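Local coordinates for protein Sodium/sialic acid symporter SiaT (Proteus mirabilis, PDB 5NV9) that couples the inward flow of sodium ions to the uptake of the sialic acid N-acetylneuraminic acid across the bacterial inner membrane, at residues 148-153 against 316-321; 449-454 against 459-464. All blocks are in the same frame, centred on the assembly; numbering follows the deposited sequence.

Overall arrangement
Both contacts sit at the periplasmic side of this LeuT-fold symporter, with centres 36 Å apart and nearest atoms about 19 Å apart, and they share no helix. Contact 1 joins elements distant in sequence, the end of helix 118-151 and the short helix 315-323; contact 2 joins the consecutive helices 433-452 and 459-475 across their connecting turn. Each is partly buried, with one buried residue among four that touch. Their chemistry differs: in contact 1 one phenylalanine packs on an apolar helix surface, whereas in contact 2 a tyrosine combines apolar packing with a water-mediated link to a backbone carbonyl. None of the residues that touch across either contact belongs to the substrate or sodium sites.

Contact 1 of 2, residues 148-153 against 316-321; sequences RPFMGI and LPLFIV
Phe150 packs against Pro317, Leu318 and Val321 where two periplasmic elements of the LeuT fold meet: the fraying C-terminal end of helix 118-151 and the short helix 315-323, whose Leu316 and Ile320 pack on Leu295 of helix 267-301 and Ile333 of helix 328-361. The apolar packing depends on one aromatic side chain. CG of Phe150 stands beside its own backbone N and anti to the carbonyl carbon (chi1 -49°), which sends the ring across to helix 315-323. Different parts of the ring then serve different neighbours. CE2 reaches CB of Pro317 at 3.7 Å, while CE1 meets the CD1 methyl of Leu318 at 3.9 Å. CZ, at the far end, presses on the helix backbone itself, 3.8 Å from CA of Leu318. Nearer the root of the side chain, CB of Phe150 lies 3.8 Å from CG2 of Val321, and the other methyl of that valine approaches CD1. A broad, flat phenyl suits this place because it can touch successive turns of a helix at once, and the proline ring and the two valine methyls offer it an apolar surface with no polar group to satisfy.

The helix end itself is weakly bonded. Neither Pro149 N, which carries no hydrogen, nor Phe150 N bonds to the turn before, and the helix kinks here. Gly152 then leaves helical geometry with a positive phi of 76°, a conformation that glycine adopts easily. Beyond Phe150, Met151, present as selenomethionine, packs on Ile333, and its carbonyl accepts a hydrogen bond from Tyr11 OH.

The two faces of the ring have unlike neighbours. CB of Pro149 sits over the centre of one face, 4.0 Å above the plane, and Pro317 O lies over the opposite face, offset toward the rim.

Contact 2 of 2, residues 449-454 against 459-464; sequences AARYGS and FFYGVI
Ala450 turns its methyl toward helix 459-475, where CB meets CD1 of Tyr461 and CD1 of Ile464, each at 4.0 Å. So small a side chain lets the two helices approach closely, with the CA atoms of Ala450 and Tyr461 6.7 Å apart. Water 1 lies 3.0 Å from the carbonyl oxygen of Ala450, placed to donate to it, and is also hydrogen-bonded to Tyr461 OH at 2.7 Å, in plane at the edge of the tyrosine ring.

Arg451 comes next, its CB over one face of the Tyr461 ring, offset toward the rim. The chain bends at chi2 (69°), and CD ends up 3.5 Å from CE2 of Tyr461 and close to the hydroxyl. Arginine suits the place because its methylene chain packs on the ring and carries the charged end beyond it, where CE1 of Tyr452 lies over the centre of the guanidinium; tyrosine offers a ring for packing and a hydroxyl for the water.

Gly453 leaves helical geometry after Tyr452, and Ser454 folds back: its OG donates to Ala450 O at a very short 2.5 Å, in the carbonyl plane on a lone pair (C=O...donor angle 127°), and is hydrogen-bonded to Leu456 N, linking the loop to Ala450 in the last turn of the helix. Such packing beside the turn belongs to a helical hairpin, two consecutive transmembrane helices joined by a short periplasmic loop.

Contact 1 of 2, residues 148-153 against 316-321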
ATOM      1  N   ARG A 148     -14.502  15.412  -3.742  1.00 36.36           N
ATOM      2  CA  ARG A 148     -15.094  16.556  -3.088  1.00 40.14           C
ATOM      3  C   ARG A 148     -15.814  17.431  -4.083  1.00 40.07           C
ATOM      4  O   ARG A 148     -16.925  17.858  -3.804  1.00 48.45           O
ATOM      5  CB  ARG A 148     -14.032  17.364  -2.366  1.00 40.72           C
ATOM      6  CG  ARG A 148     -14.616  18.454  -1.525  1.00 44.71           C
ATOM      7  CD  ARG A 148     -13.573  19.513  -1.276  1.00 48.35           C
ATOM      8  NE  ARG A 148     -14.222  20.694  -0.758  1.00 49.94           N
ATOM      9  CZ  ARG A 148     -13.625  21.604  -0.009  1.00 55.78           C
ATOM     10  NH1 ARG A 148     -12.358  21.461   0.340  1.00 56.33           N
ATOM     11  NH2 ARG A 148     -14.310  22.653   0.424  1.00 61.45           N
ATOM     12  N   PRO A 149     -15.211  17.690  -5.242  1.00 39.60           N
ATOM     13  CA  PRO A 149     -15.939  18.564  -6.165  1.00 44.92           C
ATOM     14  C   PRO A 149     -17.320  18.039  -6.599  1.00 47.14           C
ATOM     15  O   PRO A 149     -18.118  18.813  -7.112  1.00 45.26           O
ATOM     16  CB  PRO A 149     -15.020  18.624  -7.384  1.00 43.84           C
ATOM     17  CG  PRO A 149     -13.663  18.320  -6.844  1.00 42.70           C
ATOM     18  CD  PRO A 149     -13.916  17.271  -5.802  1.00 40.82           C
ATOM     19  N   PHE A 150     -17.604  16.753  -6.383  1.00 47.63           N
ATOM     20  CA  PHE A 150     -18.780  16.116  -6.984  1.00 46.59           C
ATOM     21  C   PHE A 150     -19.761  15.482  -6.006  1.00 51.32           C
ATOM     22  O   PHE A 150     -20.739  14.903  -6.444  1.00 55.44           O
ATOM     23  CB  PHE A 150     -18.358  15.026  -7.978  1.00 46.75           C
ATOM     24  CG  PHE A 150     -17.299  15.446  -8.974  1.00 41.54           C
ATOM     25  CD1 PHE A 150     -17.602  16.297 -10.022  1.00 45.62           C
ATOM     26  CD2 PHE A 150     -16.031  14.930  -8.898  1.00 39.00           C
ATOM     27  CE1 PHE A 150     -16.636  16.674 -10.940  1.00 47.36           C
ATOM     28  CE2 PHE A 150     -15.059  15.295  -9.804  1.00 46.63           C
ATOM     29  CZ  PHE A 150     -15.358  16.166 -10.837  1.00 48.07           C
HETATM   30  N   MSE A 151     -19.531  15.554  -4.704  1.00 52.76           N
HETATM   31  CA  MSE A 151     -20.429  14.865  -3.770  1.00 55.19           C
HETATM   32  C   MSE A 151     -21.420  15.791  -3.113  1.00 50.21           C
HETATM   33  O   MSE A 151     -22.450  15.342  -2.628  1.00 51.10           O
HETATM   34  CB  MSE A 151     -19.681  14.134  -2.650  1.00 60.49           C
HETATM   35  CG  MSE A 151     -18.612  13.145  -3.123  1.00 67.65           C
HETATM   36 SE   MSE A 151     -19.365  11.402  -3.662  1.00 74.96          SE
HETATM   37  CE  MSE A 151     -19.644  11.912  -5.554  1.00 69.31           C
ATOM     38  N   GLY A 152     -21.120  17.076  -3.047  1.00 46.47           N
ATOM     39  CA  GLY A 152     -22.013  18.027  -2.389  1.00 46.84           C
ATOM     40  C   GLY A 152     -21.994  18.003  -0.871  1.00 47.32           C
ATOM     41  O   GLY A 152     -22.955  18.452  -0.214  1.00 48.29           O
ATOM     42  N   ILE A 153     -20.927  17.472  -0.281  1.00 42.17           N
ATOM     43  CA  ILE A 153     -20.801  17.546   1.170  1.00 38.96           C
ATOM     44  C   ILE A 153     -19.492  18.158   1.577  1.00 34.93           C
ATOM     45  O   ILE A 153     -18.541  18.258   0.792  1.00 33.83           O
ATOM     46  CB  ILE A 153     -21.020  16.170   1.854  1.00 43.41           C
ATOM     47  CG1 ILE A 153     -20.235  15.064   1.117  1.00 42.05           C
ATOM     48  CG2 ILE A 153     -22.517  15.857   1.915  1.00 43.28           C
ATOM     49  CD1 ILE A 153     -20.182  13.742   1.861  1.00 46.00           C
ATOM     50  N   LEU A 316     -10.467  11.321 -14.445  1.00 27.20           N
ATOM     51  CA  LEU A 316     -11.204  10.121 -14.126  1.00 25.47           C
ATOM     52  C   LEU A 316     -12.494  10.380 -13.328  1.00 26.27           C
ATOM     53  O   LEU A 316     -13.575   9.956 -13.759  1.00 25.47           O
ATOM     54  CB  LEU A 316     -10.334   9.049 -13.482  1.00 26.40           C
ATOM     55  CG  LEU A 316     -11.076   7.814 -12.941  1.00 28.10           C
ATOM     56  CD1 LEU A 316     -11.994   7.132 -13.988  1.00 30.19           C
ATOM     57  CD2 LEU A 316     -10.073   6.825 -12.359  1.00 27.97           C
ATOM     58  N   PRO A 317     -12.406  11.046 -12.161  1.00 27.78           N
ATOM     59  CA  PRO A 317     -13.655  11.307 -11.436  1.00 27.72           C
ATOM     60  C   PRO A 317     -14.672  12.138 -12.201  1.00 28.94           C
ATOM     61  O   PRO A 317     -15.880  11.967 -11.999  1.00 30.09           O
ATOM     62  CB  PRO A 317     -13.215  12.091 -10.198  1.00 30.78           C
ATOM     63  CG  PRO A 317     -11.717  12.163 -10.219  1.00 29.91           C
ATOM     64  CD  PRO A 317     -11.211  11.315 -11.344  1.00 29.72           C
ATOM     65  N   LEU A 318     -14.182  13.078 -13.005  1.00 28.53           N
ATOM     66  CA  LEU A 318     -15.026  13.850 -13.891  1.00 28.94           C
ATOM     67  C   LEU A 318     -15.810  12.975 -14.812  1.00 26.43           C
ATOM     68  O   LEU A 318     -17.040  13.139 -14.897  1.00 25.54           O
ATOM     69  CB  LEU A 318     -14.195  14.817 -14.737  1.00 36.31           C
ATOM     70  CG  LEU A 318     -15.117  15.675 -15.628  1.00 38.08           C
ATOM     71  CD1 LEU A 318     -15.881  16.650 -14.746  1.00 36.95           C
ATOM     72  CD2 LEU A 318     -14.347  16.393 -16.719  1.00 39.68           C
ATOM     73  N   PHE A 319     -15.127  12.069 -15.519  1.00 24.36           N
ATOM     74  CA  PHE A 319     -15.817  11.080 -16.351  1.00 24.06           C
ATOM     75  C   PHE A 319     -16.844  10.228 -15.599  1.00 24.30           C
ATOM     76  O   PHE A 319     -17.957  10.023 -16.084  1.00 23.56           O
ATOM     77  CB  PHE A 319     -14.845  10.160 -17.061  1.00 24.46           C
ATOM     78  CG  PHE A 319     -15.497   9.186 -18.000  1.00 25.93           C
ATOM     79  CD1 PHE A 319     -15.985   7.968 -17.547  1.00 29.38           C
ATOM     80  CD2 PHE A 319     -15.633   9.474 -19.345  1.00 28.81           C
ATOM     81  CE1 PHE A 319     -16.597   7.075 -18.420  1.00 28.42           C
ATOM     82  CE2 PHE A 319     -16.243   8.572 -20.232  1.00 27.10           C
ATOM     83  CZ  PHE A 319     -16.712   7.381 -19.771  1.00 26.77           C
ATOM     84  N   ILE A 320     -16.496   9.760 -14.419  1.00 22.67           N
ATOM     85  CA  ILE A 320     -17.421   8.941 -13.667  1.00 28.22           C
ATOM     86  C   ILE A 320     -18.717   9.661 -13.353  1.00 31.07           C
ATOM     87  O   ILE A 320     -19.793   9.121 -13.547  1.00 30.35           O
ATOM     88  CB  ILE A 320     -16.828   8.451 -12.346  1.00 27.29           C
ATOM     89  CG1 ILE A 320     -15.665   7.476 -12.643  1.00 28.60           C
ATOM     90  CG2 ILE A 320     -17.920   7.815 -11.476  1.00 25.91           C
ATOM     91  CD1 ILE A 320     -14.637   7.430 -11.514  1.00 31.01           C
ATOM     92  N   VAL A 321     -18.599  10.877 -12.864  1.00 31.54           N
ATOM     93  CA  VAL A 321     -19.755  11.565 -12.371  1.00 35.39           C
ATOM     94  C   VAL A 321     -20.565  12.187 -13.507  1.00 37.27           C
ATOM     95  O   VAL A 321     -21.799  12.363 -13.353  1.00 35.17           O
ATOM     96  CB  VAL A 321     -19.335  12.593 -11.334  1.00 38.08           C
ATOM     97  CG1 VAL A 321     -20.468  13.501 -10.963  1.00 41.07           C
ATOM     98  CG2 VAL A 321     -18.849  11.846 -10.087  1.00 40.65           C
TER

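Contact 2 of 2, residues 449-454 against 459-464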
ATOM      1  N   ALA A 449      21.298  13.044   2.243  1.00 26.29           N
ATOM      2  CA  ALA A 449      22.097  13.637   1.121  1.00 26.52           C
ATOM      3  C   ALA A 449      21.360  13.592  -0.241  1.00 27.06           C
ATOM      4  O   ALA A 449      21.295  14.633  -0.954  1.00 25.02           O
ATOM      5  CB  ALA A 449      23.441  12.955   1.000  1.00 27.54           C
ATOM      6  N   ALA A 450      20.809  12.415  -0.600  1.00 24.95           N
ATOM      7  CA  ALA A 450      20.088  12.216  -1.894  1.00 24.88           C
ATOM      8  C   ALA A 450      18.903  13.148  -2.028  1.00 25.21           C
ATOM      9  O   ALA A 450      18.749  13.822  -3.045  1.00 25.54           O
ATOM     10  CB  ALA A 450      19.589  10.782  -2.054  1.00 26.11           C
ATOM     11  N   ARG A 451      18.107  13.198  -0.963  1.00 25.92           N
ATOM     12  CA  ARG A 451      16.825  13.841  -0.970  1.00 25.20           C
ATOM     13  C   ARG A 451      16.981  15.331  -0.863  1.00 28.24           C
ATOM     14  O   ARG A 451      16.314  16.042  -1.602  1.00 24.21           O
ATOM     15  CB  ARG A 451      15.949  13.345   0.189  1.00 26.35           C
ATOM     16  CG  ARG A 451      14.729  14.186   0.507  1.00 25.83           C
ATOM     17  CD  ARG A 451      13.707  14.085  -0.615  1.00 28.90           C
ATOM     18  NE  ARG A 451      12.596  14.933  -0.271  1.00 32.07           N
ATOM     19  CZ  ARG A 451      12.583  16.253  -0.403  1.00 39.60           C
ATOM     20  NH1 ARG A 451      13.614  16.893  -0.957  1.00 37.89           N
ATOM     21  NH2 ARG A 451      11.520  16.944   0.001  1.00 40.57           N
ATOM     22  N   TYR A 452      17.864  15.800   0.037  1.00 28.53           N
ATOM     23  CA  TYR A 452      17.961  17.221   0.352  1.00 28.18           C
ATOM     24  C   TYR A 452      19.174  17.934  -0.260  1.00 29.91           C
ATOM     25  O   TYR A 452      19.178  19.162  -0.379  1.00 29.10           O
ATOM     26  CB  TYR A 452      17.908  17.440   1.859  1.00 30.16           C
ATOM     27  CG  TYR A 452      16.655  16.956   2.511  1.00 30.88           C
ATOM     28  CD1 TYR A 452      15.399  17.517   2.197  1.00 33.13           C
ATOM     29  CD2 TYR A 452      16.687  15.922   3.445  1.00 32.36           C
ATOM     30  CE1 TYR A 452      14.213  17.017   2.775  1.00 31.95           C
ATOM     31  CE2 TYR A 452      15.511  15.448   4.057  1.00 34.89           C
ATOM     32  CZ  TYR A 452      14.274  16.006   3.724  1.00 34.96           C
ATOM     33  OH  TYR A 452      13.103  15.520   4.317  1.00 40.20           O
ATOM     34  N   GLY A 453      20.179  17.198  -0.715  1.00 30.49           N
ATOM     35  CA  GLY A 453      21.366  17.851  -1.297  1.00 27.92           C
ATOM     36  C   GLY A 453      21.634  17.404  -2.721  1.00 28.32           C
ATOM     37  O   GLY A 453      22.760  17.451  -3.207  1.00 25.26           O
ATOM     38  N   SER A 454      20.641  16.874  -3.395  1.00 27.25           N
ATOM     39  CA  SER A 454      20.877  16.521  -4.802  1.00 28.25           C
ATOM     40  C   SER A 454      19.593  16.629  -5.599  1.00 30.42           C
ATOM     41  O   SER A 454      18.498  16.795  -5.036  1.00 27.64           O
ATOM     42  CB  SER A 454      21.438  15.108  -4.928  1.00 27.94           C
ATOM     43  OG  SER A 454      20.406  14.139  -4.905  1.00 27.34           O
ATOM     44  N   PHE A 459      13.056   7.868  -7.367  1.00 21.49           N
ATOM     45  CA  PHE A 459      13.236   6.422  -7.492  1.00 23.42           C
ATOM     46  C   PHE A 459      14.560   5.902  -6.930  1.00 24.19           C
ATOM     47  O   PHE A 459      14.668   4.710  -6.615  1.00 23.83           O
ATOM     48  CB  PHE A 459      13.063   5.911  -8.929  1.00 21.64           C
ATOM     49  CG  PHE A 459      11.624   5.728  -9.340  1.00 21.46           C
ATOM     50  CD1 PHE A 459      10.803   4.809  -8.700  1.00 23.86           C
ATOM     51  CD2 PHE A 459      11.080   6.519 -10.370  1.00 22.08           C
ATOM     52  CE1 PHE A 459       9.470   4.627  -9.097  1.00 24.40           C
ATOM     53  CE2 PHE A 459       9.771   6.330 -10.789  1.00 25.95           C
ATOM     54  CZ  PHE A 459       8.958   5.396 -10.137  1.00 26.99           C
ATOM     55  N   PHE A 460      15.538   6.781  -6.795  1.00 23.74           N
ATOM     56  CA  PHE A 460      16.820   6.393  -6.253  1.00 22.79           C
ATOM     57  C   PHE A 460      16.880   6.311  -4.729  1.00 23.74           C
ATOM     58  O   PHE A 460      17.818   5.738  -4.212  1.00 25.54           O
ATOM     59  CB  PHE A 460      17.873   7.342  -6.765  1.00 23.19           C
ATOM     60  CG  PHE A 460      18.249   7.082  -8.201  1.00 23.23           C
ATOM     61  CD1 PHE A 460      18.753   5.878  -8.570  1.00 25.77           C
ATOM     62  CD2 PHE A 460      18.054   8.056  -9.189  1.00 23.23           C
ATOM     63  CE1 PHE A 460      19.081   5.597  -9.913  1.00 26.79           C
ATOM     64  CE2 PHE A 460      18.411   7.805 -10.493  1.00 22.91           C
ATOM     65  CZ  PHE A 460      18.921   6.570 -10.867  1.00 24.53           C
ATOM     66  N   TYR A 461      15.935   6.950  -4.027  1.00 24.66           N
ATOM     67  CA  TYR A 461      15.976   7.022  -2.587  1.00 24.77           C
ATOM     68  C   TYR A 461      15.947   5.633  -1.952  1.00 25.17           C
ATOM     69  O   TYR A 461      16.729   5.380  -1.032  1.00 24.38           O
ATOM     70  CB  TYR A 461      14.857   7.869  -1.988  1.00 26.96           C
ATOM     71  CG  TYR A 461      14.744   9.310  -2.466  1.00 27.22           C
ATOM     72  CD1 TYR A 461      15.784   9.963  -3.072  1.00 29.27           C
ATOM     73  CD2 TYR A 461      13.583  10.013  -2.268  1.00 29.05           C
ATOM     74  CE1 TYR A 461      15.668  11.272  -3.498  1.00 28.70           C
ATOM     75  CE2 TYR A 461      13.444  11.311  -2.726  1.00 27.69           C
ATOM     76  CZ  TYR A 461      14.501  11.917  -3.324  1.00 27.46           C
ATOM     77  OH  TYR A 461      14.397  13.171  -3.766  1.00 27.40           O
ATOM     78  N   GLY A 462      15.091   4.748  -2.462  1.00 23.08           N
ATOM     79  CA  GLY A 462      14.941   3.392  -1.911  1.00 25.19           C
ATOM     80  C   GLY A 462      16.163   2.521  -2.141  1.00 25.94           C
ATOM     81  O   GLY A 462      16.601   1.819  -1.234  1.00 23.83           O
ATOM     82  N   VAL A 463      16.716   2.588  -3.352  1.00 25.70           N
ATOM     83  CA  VAL A 463      17.863   1.790  -3.780  1.00 26.82           C
ATOM     84  C   VAL A 463      19.102   2.172  -2.917  1.00 27.40           C
ATOM     85  O   VAL A 463      19.825   1.323  -2.396  1.00 24.18           O
ATOM     86  CB  VAL A 463      18.215   2.079  -5.284  1.00 31.61           C
ATOM     87  CG1 VAL A 463      19.243   1.068  -5.781  1.00 34.94           C
ATOM     88  CG2 VAL A 463      16.977   2.025  -6.175  1.00 34.05           C
ATOM     89  N   ILE A 464      19.289   3.484  -2.746  1.00 27.76           N
ATOM     90  CA  ILE A 464      20.413   4.063  -2.000  1.00 27.23           C
ATOM     91  C   ILE A 464      20.291   3.617  -0.555  1.00 27.71           C
ATOM     92  O   ILE A 464      21.256   3.164   0.037  1.00 24.48           O
ATOM     93  CB  ILE A 464      20.432   5.622  -2.114  1.00 27.02           C
ATOM     94  CG1 ILE A 464      21.098   6.032  -3.462  1.00 26.60           C
ATOM     95  CG2 ILE A 464      21.172   6.275  -0.950  1.00 28.96           C
ATOM     96  CD1 ILE A 464      20.854   7.445  -3.926  1.00 26.71           C
TER
HETATM   97  O   HOH W   1      16.499  14.449  -4.902  1.00 22.88           O